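Local coordinates for protein PBP5 (Haemophilus influenzae, PDB 3A3J) that removes the C-terminal D-alanine from peptidoglycan precursor peptides, acting as a serine-type D-alanyl-D-alanine carboxypeptidase, at residues K39-Y44 and T134-P139; D90-V95 and P166-I171; S99-T104 and T138-D143; H110-G113 and N117-E120; T203-T206 and G210-L213. All blocks are in the same frame, centred on the assembly; numbering follows the deposited sequence.

Contact 1. Residues K39-Y44 and T134-P139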
# COMPACT_ATOMS: atom_id res chain seq x y z
N LYS A 39 6.96 10.85 0.37
CA LYS A 39 7.53 10.41 -0.96
C LYS A 39 6.92 9.17 -1.58
O LYS A 39 7.13 8.89 -2.79
CB LYS A 39 9.07 10.26 -0.87
CG LYS A 39 9.70 11.65 -0.61
CD LYS A 39 11.10 11.56 -0.07
CE LYS A 39 11.76 12.98 0.04
NZ LYS A 39 11.52 13.47 1.40
N MET A 40 6.30 8.34 -0.76
CA MET A 40 5.53 7.19 -1.30
C MET A 40 4.38 7.67 -2.24
O MET A 40 4.25 7.18 -3.32
CB MET A 40 4.91 6.38 -0.11
CG MET A 40 5.95 5.38 0.46
SD MET A 40 5.41 4.70 2.00
CE MET A 40 3.65 4.21 1.87
N MET A 41 3.60 8.65 -1.79
CA MET A 41 2.56 9.26 -2.67
C MET A 41 3.18 9.91 -3.91
O MET A 41 2.79 9.66 -5.07
CB MET A 41 1.67 10.26 -1.90
CG MET A 41 0.41 10.77 -2.77
SD MET A 41 -0.50 9.42 -3.58
CE MET A 41 -1.61 9.14 -2.26
N THR A 42 4.23 10.70 -3.69
CA THR A 42 4.97 11.28 -4.86
C THR A 42 5.37 10.24 -5.88
O THR A 42 5.20 10.41 -7.10
CB THR A 42 6.25 12.08 -4.41
OG1 THR A 42 5.85 13.13 -3.51
CG2 THR A 42 6.96 12.66 -5.62
N SER A 43 5.97 9.13 -5.41
CA SER A 43 6.34 8.04 -6.35
C SER A 43 5.11 7.33 -6.94
O SER A 43 5.18 6.79 -8.04
CB SER A 43 7.17 6.99 -5.56
OG SER A 43 8.09 7.77 -4.72
N TYR A 44 4.03 7.26 -6.18
CA TYR A 44 2.76 6.75 -6.73
C TYR A 44 2.35 7.59 -7.99
O TYR A 44 2.27 7.06 -9.12
CB TYR A 44 1.63 6.71 -5.67
CG TYR A 44 0.40 5.97 -6.24
CD1 TYR A 44 0.31 4.56 -6.15
CD2 TYR A 44 -0.58 6.64 -6.97
CE1 TYR A 44 -0.79 3.85 -6.72
CE2 TYR A 44 -1.69 5.96 -7.54
CZ TYR A 44 -1.79 4.56 -7.39
OH TYR A 44 -2.84 3.86 -7.92
N THR A 134 -5.35 11.78 5.66
CA THR A 134 -4.20 12.24 4.98
C THR A 134 -4.38 13.55 4.22
O THR A 134 -5.38 13.70 3.49
CB THR A 134 -3.78 11.16 4.00
OG1 THR A 134 -3.54 9.97 4.75
CG2 THR A 134 -2.47 11.54 3.29
N ASN A 135 -3.41 14.48 4.31
CA ASN A 135 -3.41 15.62 3.39
C ASN A 135 -1.98 16.09 3.08
O ASN A 135 -1.21 16.35 3.98
CB ASN A 135 -4.18 16.82 4.00
CG ASN A 135 -4.25 17.99 3.04
OD1 ASN A 135 -4.87 17.87 2.02
ND2 ASN A 135 -3.53 19.05 3.30
N PHE A 136 -1.65 16.23 1.82
CA PHE A 136 -0.30 16.64 1.44
C PHE A 136 -0.27 18.11 1.04
O PHE A 136 -1.19 18.63 0.39
CB PHE A 136 0.22 15.78 0.31
CG PHE A 136 0.31 14.33 0.66
CD1 PHE A 136 1.22 13.89 1.64
CD2 PHE A 136 -0.54 13.40 0.08
CE1 PHE A 136 1.30 12.55 1.99
CE2 PHE A 136 -0.46 12.02 0.47
CZ PHE A 136 0.46 11.61 1.40
N THR A 137 0.82 18.77 1.40
CA THR A 137 1.08 20.14 0.95
C THR A 137 2.39 20.25 0.15
O THR A 137 2.67 21.30 -0.32
CB THR A 137 1.20 21.10 2.14
OG1 THR A 137 2.23 20.62 3.00
CG2 THR A 137 -0.15 21.28 2.97
N THR A 138 3.17 19.16 -0.02
CA THR A 138 4.51 19.21 -0.61
C THR A 138 4.73 17.89 -1.27
O THR A 138 4.08 16.91 -0.93
CB THR A 138 5.62 19.31 0.49
OG1 THR A 138 5.60 18.12 1.33
CG2 THR A 138 5.47 20.57 1.36
N PRO A 139 5.70 17.84 -2.19
CA PRO A 139 6.02 16.52 -2.72
C PRO A 139 7.12 15.76 -1.88
O PRO A 139 7.40 14.57 -2.15
CB PRO A 139 6.51 16.83 -4.12
CG PRO A 139 7.15 18.20 -4.00
CD PRO A 139 6.48 18.92 -2.85

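Contact 2. Residues D90-V95 and P166-I171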
# COMPACT_ATOMS: atom_id res chain seq x y z
N ASP A 90 16.53 8.29 -13.20
CA ASP A 90 17.40 8.66 -12.08
C ASP A 90 16.65 9.38 -11.06
O ASP A 90 16.85 9.16 -9.85
CB ASP A 90 18.61 9.54 -12.50
CG ASP A 90 19.72 8.71 -13.15
OD1 ASP A 90 19.74 7.52 -12.83
OD2 ASP A 90 20.56 9.21 -13.94
N LEU A 91 15.79 10.30 -11.49
CA LEU A 91 15.11 11.12 -10.49
C LEU A 91 14.23 10.28 -9.56
O LEU A 91 14.20 10.45 -8.39
CB LEU A 91 14.29 12.23 -11.18
CG LEU A 91 15.07 13.33 -11.94
CD1 LEU A 91 14.06 14.17 -12.69
CD2 LEU A 91 15.76 14.15 -10.85
N ASN A 92 13.45 9.42 -10.15
CA ASN A 92 12.53 8.54 -9.45
C ASN A 92 13.30 7.54 -8.53
O ASN A 92 13.04 7.44 -7.31
CB ASN A 92 11.75 7.78 -10.52
CG ASN A 92 10.47 7.17 -9.96
OD1 ASN A 92 10.08 6.13 -10.42
ND2 ASN A 92 9.90 7.77 -8.91
N ARG A 93 14.35 6.93 -9.08
CA ARG A 93 15.24 6.11 -8.26
C ARG A 93 15.73 6.96 -7.10
O ARG A 93 15.68 6.52 -5.94
CB ARG A 93 16.37 5.49 -9.14
CG ARG A 93 17.42 4.62 -8.44
CD ARG A 93 17.60 3.22 -9.15
NE ARG A 93 17.44 3.40 -10.55
CZ ARG A 93 16.86 2.55 -11.37
NH1 ARG A 93 16.36 1.39 -10.95
NH2 ARG A 93 16.76 2.91 -12.60
N GLY A 94 16.09 8.22 -7.34
CA GLY A 94 16.60 9.01 -6.22
C GLY A 94 15.57 9.33 -5.16
O GLY A 94 15.90 9.44 -3.97
N VAL A 95 14.34 9.64 -5.58
CA VAL A 95 13.22 9.80 -4.63
C VAL A 95 12.99 8.47 -3.85
O VAL A 95 12.86 8.48 -2.66
CB VAL A 95 11.88 10.08 -5.40
CG1 VAL A 95 10.69 10.02 -4.43
CG2 VAL A 95 11.98 11.43 -6.17
N PRO A 166 3.86 -2.67 -9.71
CA PRO A 166 4.80 -3.75 -9.38
C PRO A 166 6.20 -3.47 -9.94
O PRO A 166 7.21 -3.81 -9.34
CB PRO A 166 4.21 -4.98 -10.05
CG PRO A 166 3.06 -4.37 -11.08
CD PRO A 166 2.64 -3.10 -10.44
N GLU A 167 6.29 -2.85 -11.08
CA GLU A 167 7.59 -2.65 -11.65
C GLU A 167 8.30 -1.55 -10.83
O GLU A 167 9.48 -1.70 -10.44
CB GLU A 167 7.45 -2.35 -13.15
CG GLU A 167 8.70 -2.52 -13.98
CD GLU A 167 9.52 -3.79 -13.64
OE1 GLU A 167 8.95 -4.91 -13.48
OE2 GLU A 167 10.77 -3.67 -13.57
N GLU A 168 7.60 -0.49 -10.51
CA GLU A 168 8.20 0.56 -9.70
C GLU A 168 8.58 -0.00 -8.30
O GLU A 168 9.66 0.29 -7.81
CB GLU A 168 7.26 1.79 -9.61
CG GLU A 168 7.70 2.98 -8.65
CD GLU A 168 7.48 4.42 -9.25
OE1 GLU A 168 7.16 4.48 -10.45
OE2 GLU A 168 7.63 5.49 -8.58
N TYR A 169 7.73 -0.84 -7.69
CA TYR A 169 7.95 -1.29 -6.30
C TYR A 169 9.31 -2.03 -6.11
O TYR A 169 9.91 -2.01 -5.03
CB TYR A 169 6.79 -2.16 -5.82
CG TYR A 169 7.04 -2.65 -4.43
CD1 TYR A 169 7.06 -1.74 -3.37
CD2 TYR A 169 7.34 -4.00 -4.15
CE1 TYR A 169 7.35 -2.14 -2.11
CE2 TYR A 169 7.59 -4.44 -2.84
CZ TYR A 169 7.59 -3.48 -1.83
OH TYR A 169 7.86 -3.82 -0.52
N LYS A 170 9.79 -2.66 -7.18
CA LYS A 170 11.05 -3.34 -7.18
C LYS A 170 12.19 -2.40 -6.82
O LYS A 170 13.19 -2.82 -6.27
CB LYS A 170 11.29 -3.97 -8.54
CG LYS A 170 10.41 -5.18 -8.79
CD LYS A 170 10.77 -5.75 -10.13
CE LYS A 170 9.74 -6.76 -10.55
NZ LYS A 170 10.08 -7.11 -11.95
N ILE A 171 12.03 -1.12 -7.11
CA ILE A 171 13.08 -0.18 -6.91
C ILE A 171 13.28 0.03 -5.40
O ILE A 171 14.36 0.38 -4.95
CB ILE A 171 12.79 1.17 -7.66
CG1 ILE A 171 12.73 0.91 -9.17
CG2 ILE A 171 13.91 2.25 -7.30
CD1 ILE A 171 12.21 2.17 -10.04

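Contact 3. Residues S99-T104 and T138-D143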
# COMPACT_ATOMS: atom_id res chain seq x y z
N SER A 99 15.34 9.16 -0.92
CA SER A 99 14.46 10.25 -0.49
C SER A 99 14.98 11.62 -0.95
O SER A 99 15.05 12.57 -0.16
CB SER A 99 14.45 10.24 1.01
OG SER A 99 13.66 9.16 1.39
N GLY A 100 15.43 11.70 -2.20
CA GLY A 100 16.06 12.99 -2.65
C GLY A 100 15.05 14.13 -2.72
O GLY A 100 14.14 14.06 -3.50
N ASN A 101 15.20 15.15 -1.88
CA ASN A 101 14.22 16.30 -1.88
C ASN A 101 14.22 17.14 -3.17
O ASN A 101 13.16 17.60 -3.68
CB ASN A 101 14.38 17.16 -0.64
CG ASN A 101 13.80 16.48 0.57
OD1 ASN A 101 12.95 15.61 0.42
ND2 ASN A 101 14.26 16.83 1.74
N ASP A 102 15.44 17.28 -3.69
CA ASP A 102 15.68 18.00 -4.92
C ASP A 102 15.07 17.17 -6.04
O ASP A 102 14.39 17.72 -6.92
CB ASP A 102 17.22 18.24 -5.15
CG ASP A 102 18.09 16.97 -4.93
OD1 ASP A 102 17.55 15.83 -4.68
OD2 ASP A 102 19.33 17.12 -5.03
N ALA A 103 15.24 15.85 -5.98
CA ALA A 103 14.60 15.00 -7.02
C ALA A 103 13.09 15.09 -7.03
O ALA A 103 12.51 14.95 -8.09
CB ALA A 103 14.96 13.55 -6.84
N THR A 104 12.44 15.30 -5.88
CA THR A 104 11.01 15.31 -5.91
C THR A 104 10.45 16.62 -6.58
O THR A 104 9.40 16.62 -7.30
CB THR A 104 10.39 15.18 -4.55
OG1 THR A 104 10.71 16.33 -3.81
CG2 THR A 104 10.89 13.99 -3.80
N THR A 138 3.17 19.16 -0.02
CA THR A 138 4.51 19.21 -0.61
C THR A 138 4.73 17.89 -1.27
O THR A 138 4.08 16.91 -0.93
CB THR A 138 5.62 19.31 0.49
OG1 THR A 138 5.60 18.12 1.33
CG2 THR A 138 5.47 20.57 1.36
N PRO A 139 5.70 17.84 -2.19
CA PRO A 139 6.02 16.52 -2.72
C PRO A 139 7.12 15.76 -1.88
O PRO A 139 7.40 14.57 -2.15
CB PRO A 139 6.51 16.83 -4.12
CG PRO A 139 7.15 18.20 -4.00
CD PRO A 139 6.48 18.92 -2.85
N HIS A 140 7.66 16.41 -0.84
CA HIS A 140 8.75 15.81 -0.10
C HIS A 140 8.48 15.51 1.35
O HIS A 140 9.21 14.73 1.92
CB HIS A 140 10.00 16.71 -0.20
CG HIS A 140 9.70 18.18 -0.05
ND1 HIS A 140 9.18 18.73 1.10
CD2 HIS A 140 9.88 19.22 -0.92
CE1 HIS A 140 9.04 20.04 0.94
NE2 HIS A 140 9.47 20.36 -0.28
N GLY A 141 7.54 16.20 1.99
CA GLY A 141 7.17 15.85 3.36
C GLY A 141 7.73 16.75 4.45
O GLY A 141 7.63 16.44 5.64
N LEU A 142 8.30 17.90 4.07
CA LEU A 142 8.83 18.84 5.02
C LEU A 142 7.67 19.20 5.91
O LEU A 142 6.58 19.46 5.45
CB LEU A 142 9.33 20.07 4.27
CG LEU A 142 9.47 21.36 5.10
CD1 LEU A 142 10.52 21.00 6.21
CD2 LEU A 142 9.81 22.78 4.26
N ASP A 143 7.92 19.29 7.20
CA ASP A 143 6.84 19.33 8.15
C ASP A 143 5.98 20.56 7.95
O ASP A 143 6.48 21.63 7.67
CB ASP A 143 7.37 19.31 9.58
CG ASP A 143 7.81 17.88 10.03
OD1 ASP A 143 7.53 16.88 9.34
OD2 ASP A 143 8.44 17.76 11.10

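Contact 4. Residues H110-G113 and N117-E120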
# COMPACT_ATOMS: atom_id res chain seq x y z
N HIS A 110 8.39 18.50 -13.61
CA HIS A 110 8.32 17.88 -14.93
C HIS A 110 6.92 17.33 -15.28
O HIS A 110 6.52 17.32 -16.45
CB HIS A 110 9.38 16.78 -15.05
CG HIS A 110 9.37 16.02 -16.36
ND1 HIS A 110 9.75 16.59 -17.56
CD2 HIS A 110 9.12 14.72 -16.64
CE1 HIS A 110 9.72 15.67 -18.52
NE2 HIS A 110 9.32 14.54 -17.99
N ILE A 111 6.19 16.83 -14.26
CA ILE A 111 4.93 16.12 -14.47
C ILE A 111 3.83 17.16 -14.46
O ILE A 111 2.95 17.12 -15.28
CB ILE A 111 4.69 15.06 -13.35
CG1 ILE A 111 5.61 13.84 -13.53
CG2 ILE A 111 3.25 14.64 -13.31
CD1 ILE A 111 5.76 13.03 -12.23
N SER A 112 3.87 18.09 -13.52
CA SER A 112 2.75 19.02 -13.40
C SER A 112 3.01 20.49 -13.76
O SER A 112 2.11 21.29 -13.63
CB SER A 112 2.12 18.93 -12.00
OG SER A 112 1.32 17.75 -11.93
N GLY A 113 4.22 20.80 -14.21
CA GLY A 113 4.58 22.16 -14.59
C GLY A 113 5.00 23.00 -13.40
O GLY A 113 5.97 23.81 -13.49
N ASN A 117 0.61 22.38 -8.31
CA ASN A 117 -0.34 21.63 -9.10
C ASN A 117 -0.09 20.12 -8.90
O ASN A 117 -1.04 19.33 -8.78
CB ASN A 117 -0.20 22.01 -10.56
CG ASN A 117 -0.71 23.45 -10.85
OD1 ASN A 117 -1.38 24.09 -10.01
ND2 ASN A 117 -0.38 23.94 -12.02
N PHE A 118 1.19 19.72 -8.83
CA PHE A 118 1.53 18.32 -8.63
C PHE A 118 0.96 17.80 -7.34
O PHE A 118 0.50 16.69 -7.29
CB PHE A 118 3.05 18.12 -8.61
CG PHE A 118 3.47 16.70 -8.35
CD1 PHE A 118 3.64 15.82 -9.40
CD2 PHE A 118 3.71 16.26 -7.03
CE1 PHE A 118 4.09 14.53 -9.14
CE2 PHE A 118 4.12 14.98 -6.77
CZ PHE A 118 4.32 14.12 -7.82
N VAL A 119 1.04 18.61 -6.31
CA VAL A 119 0.62 18.25 -5.00
C VAL A 119 -0.89 17.90 -5.06
O VAL A 119 -1.40 17.12 -4.23
CB VAL A 119 0.84 19.42 -4.00
CG1 VAL A 119 0.15 19.13 -2.77
CG2 VAL A 119 2.35 19.64 -3.66
N GLU A 120 -1.60 18.51 -6.02
CA GLU A 120 -3.04 18.40 -6.08
C GLU A 120 -3.38 17.02 -6.64
O GLU A 120 -4.39 16.44 -6.25
CB GLU A 120 -3.61 19.54 -6.92
CG GLU A 120 -4.96 19.88 -6.52
CD GLU A 120 -5.12 19.94 -4.99
OE1 GLU A 120 -4.30 20.56 -4.27
OE2 GLU A 120 -6.13 19.38 -4.53

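Contact 5. Residues T203-T206 and G210-L213. With SO4 (sulfate ion), chain B.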
# COMPACT_ATOMS: atom_id res chain seq x y z
N THR A 203 11.34 5.13 4.78
CA THR A 203 11.63 5.61 6.13
C THR A 203 11.40 7.09 6.25
O THR A 203 11.32 7.78 5.23
CB THR A 203 13.15 5.41 6.42
OG1 THR A 203 13.94 6.02 5.37
CG2 THR A 203 13.49 3.94 6.37
N GLY A 204 11.31 7.60 7.47
CA GLY A 204 11.15 9.02 7.66
C GLY A 204 11.41 9.36 9.12
O GLY A 204 11.55 8.45 9.97
N HIS A 205 11.48 10.66 9.41
CA HIS A 205 11.66 11.14 10.78
C HIS A 205 11.12 12.55 10.86
O HIS A 205 11.26 13.35 9.91
CB HIS A 205 13.16 11.05 11.22
CG HIS A 205 14.12 11.80 10.33
ND1 HIS A 205 14.38 13.15 10.47
CD2 HIS A 205 14.84 11.38 9.27
CE1 HIS A 205 15.19 13.54 9.51
NE2 HIS A 205 15.52 12.48 8.78
N THR A 206 10.52 12.92 11.97
CA THR A 206 10.10 14.29 12.16
C THR A 206 10.35 14.63 13.61
O THR A 206 10.09 13.80 14.49
CB THR A 206 8.57 14.44 11.90
OG1 THR A 206 8.12 15.67 12.47
CG2 THR A 206 7.81 13.30 12.60
N GLY A 210 9.24 11.63 16.38
CA GLY A 210 10.19 10.55 16.23
C GLY A 210 10.39 10.06 14.80
O GLY A 210 10.25 10.86 13.81
N TYR A 211 10.71 8.76 14.71
CA TYR A 211 11.09 8.04 13.50
C TYR A 211 9.97 7.12 12.97
O TYR A 211 9.20 6.55 13.75
CB TYR A 211 12.32 7.18 13.76
CG TYR A 211 13.58 8.02 14.01
CD1 TYR A 211 14.38 8.43 12.96
CD2 TYR A 211 13.91 8.44 15.30
CE1 TYR A 211 15.51 9.27 13.19
CE2 TYR A 211 15.06 9.28 15.55
CZ TYR A 211 15.83 9.68 14.51
OH TYR A 211 16.92 10.50 14.77
N ASN A 212 9.88 6.94 11.65
CA ASN A 212 8.79 6.15 11.17
C ASN A 212 9.26 5.27 10.04
O ASN A 212 10.35 5.46 9.46
CB ASN A 212 7.56 7.09 10.82
CG ASN A 212 7.84 8.04 9.66
OD1 ASN A 212 8.65 7.76 8.75
ND2 ASN A 212 7.11 9.12 9.63
N LEU A 213 8.52 4.22 9.75
CA LEU A 213 8.97 3.34 8.69
C LEU A 213 7.78 2.59 8.18
O LEU A 213 6.95 2.22 8.95
CB LEU A 213 9.98 2.31 9.28
CG LEU A 213 10.38 1.07 8.46
CD1 LEU A 213 11.01 1.44 7.17
CD2 LEU A 213 11.26 -0.01 9.21
S SO4 B . 15.44 8.62 7.35
O1 SO4 B . 14.81 8.50 6.03
O2 SO4 B . 14.56 8.87 8.49
O3 SO4 B . 16.12 7.35 7.44
O4 SO4 B . 16.31 9.85 7.44

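Contact 1. Residues K39-Y44 and T134-P139
Met41 and Phe136 run across each other at about a right angle, and the touching is done by the base of the methionine, not by its sulfur. Its CG lies 3.6 Å from Phe136 CE2, and Met41 CB is equally near the same ring atom. The methionine leaves the helix with CG anti to the backbone N (chi1 -171°) and then bends at chi2 and chi3, which leaves the CB-CG part against the ring. Phe136 in turn rests on Val126 of helix 115-128. The SxxK motif of serine penicillin-binding enzymes spans the start of helix 38-51, which carries Met41; Ser36, the probable acylated residue, lies just before the helix, and Lys39 is the probable proton acceptor. The loop 134-139 borders this helix on the flank of Met41 and Thr42. Thr42, next in sequence, makes the polar contact: OG1 donates to Pro139 O over a short 2.5 Å. The C=O...OG1 angle of 122° and a tilt of 15° from the carbonyl plane indicate a bent approach. Near the same carbonyl, Lys39 CG passes 4.0 Å from Pro139 O, while NZ continues past it to hydrogen-bond Ser36 OG and His140 O.

Contact 2. Residues D90-V95 and P166-I171
Glu168 reaches toward Asn92 from the opposite direction, and the two flat end groups meet with their planes 69° apart. Asn92 CG lies 3.6 Å from Glu168 OE2. The glutamate chain starts with CG anti to the backbone N (chi1 174°) and bends at chi2, which carries the carboxylate over to helix 88-98. Glu168 OE2 also lies close to the backbone oxygen of Ser43 on helix 38-51. Two oxygens this close in a buried setting would be consistent with a raised carboxylate pKa. The place is a junction in the helical part of the penicillin-binding fold: helix 88-98 leads directly to Ser99, probably an active-site residue, and the short helix 166-169 covers its flank. Two residues further on, Lys170 pairs with Glu167 of its own segment in a salt bridge, Lys170 NZ to Glu167 OE1 at 2.9 Å. Ile171 then closes the contact. Its CG1 comes 4.1 Å from Arg93 NH1 and its CG2 4.2 Å from Arg93 CA, the two side chains crossing at about a right angle. Arg93 bends at chi2 and chi3 beside the isoleucine, and its guanidinium NH1 is engaged in a salt bridge with Glu174. On the same helix, Ile96 and Val97 also touch Ile171.

Contact 3. Residues S99-T104 and T138-D143
Asn101 meets His140 through its carbonyl oxygen: OD1 stands 3.2 Å from His140 CB, with the side chains at about a right angle and the amide and imidazole planes 57° apart. The segment opens with Ser99, probably an active-site residue, and Gly100, the N-cap of helix 101-112; with Asn101 in the first turn they form an SxN sequence, the second signature of serine penicillin-binding enzymes. Both ends of the Asn101 amide are occupied, ND2 by Ser75 OG and OD1, weakly, by Lys39 NZ. Further along, Thr104 OG1 turns back to Asn101 O at 2.8 Å, seated between its own backbone N and carbonyl carbon (chi1 66°). Thr104 OG1 is 3.7 Å from His140 CB. It also lies near the ring plane at the edge of the imidazole, with His140 CD2 the nearest ring carbon at 4.2 Å, and passes 4.0 Å from Pro139 CG. The imidazole is fixed from within its loop: Leu142 N donates to His140 ND1 at 3.2 Å, only 2° out of the ring plane. Thr138 CB covers one ring face near its rim. An ST motif shapes the turn, Gly141 N donating to Thr138 OG1 at 2.8 Å.

Contact 4. Residues H110-G113 and N117-E120
Ser112 sits against the start of Phe118, its CB 3.6 Å from Phe118 CB and 3.4 Å from Phe118 N. The hydroxyl follows: Ser112 OG has chi1 -76°, beside its own backbone N and anti to the carbonyl carbon, and this rotation sets it 3.4 Å from Phe118 CA. These are packing contacts: CB meets the backbone N and CB of Phe118, and OG meets its CA. Close spacing of the main chains allows them, since Ser112 CA and Phe118 CA are 5.0 Å apart. Phe118 itself leaves helix 115-128 with CG anti to the backbone N (chi1 177°), which swings the ring past the serine toward Ile111. There the ring is met along its rim: Ile111 CD1 lies near the ring plane, 3.8 Å from Phe118 CE1, and the branch methyl CG2 comes to 4.1 Å from Phe118 CD1. An extended chi2 of 160° in the isoleucine is what brings CD1 out as far as CE1. On the outer side Asn117 touches more loosely, its CB 3.9 Å from Ser112 O. The arrangement is a tight turn between consecutive helices, where helix 101-112 ends at Ser112, Gly113 leaving it with positive phi, and helix 115-128 begins almost at once; Asn114 OD1 accepts from Asn117 N in its first turn. Among the neighbours, helix 38-51 meets both partners, with Val46 touching Ile111 and with Thr42 and Val45 touching Phe118, while Pro139 of the loop before helix 151-164 rests on the same phenylalanine.

Contact 5. Residues T203-T206 and G210-L213
Strands 197-206 and 210-218 form a beta hairpin whose first strand carries the KTG motif of serine penicillin-binding enzymes, Lys202, Thr203 and Gly204, at the edge of the five-stranded antiparallel sheet. Thr203 faces Leu213 as a non-hydrogen-bonded pair, CG2 to CD1 at 3.6 Å. Gly204 and Asn212 form a hydrogen-bonded pair, Asn212 N to Gly204 O at 2.8 Å and 166°. Asn212 OD1 folds in on the other face to 3.0 Å from Gly204 CA, room that a glycine gives, while ND2 bonds to Pro34 O. Thr206 and Gly210, nearest the turn, are the other hydrogen-bonded pair, Thr206 N reaching Gly210 O at 2.8 Å, nearly straight at 170°. His205 CB abuts the Tyr211 ring, 3.4 Å from CD1, and the two rings are inclined at 48°. A sulfate, probably from the crystallisation liquor, takes a bond from Thr203 OG1 to its O1 at 2.7 Å; as in relatives, this anion position may resemble that of a substrate carboxylate. Arg238 of helix 235-252 is its second partner. That helix lies over Thr203, Tyr211 and Leu213, and strand 224-232 continues the sheet beyond 210-213.

Contacts 1 to 4 lie in the helical region, contact 5 in the sheet. In the chain, contact 4 falls within the span of contact 3, contact 3 within that of contact 2; contacts 1 and 2 overlap; contact 5 comes last. Contacts 1 and 3 are closest, their centres 9 Å apart, sharing Thr138 and Pro139. Lys39 NZ bonds weakly to Asn101 OD1, where SxxK and SxN meet, and also reaches His140 O. A probable hydrogen bond between Asp143 OD2 and Thr206 OG1 ties contact 3 to contact 5, centres 14 Å apart. Contacts 1, 3 and 5 thus gather three motifs around one active site; contact 4, on helix 101-112 like contact 3, lies 25 Å from contact 5 between centres.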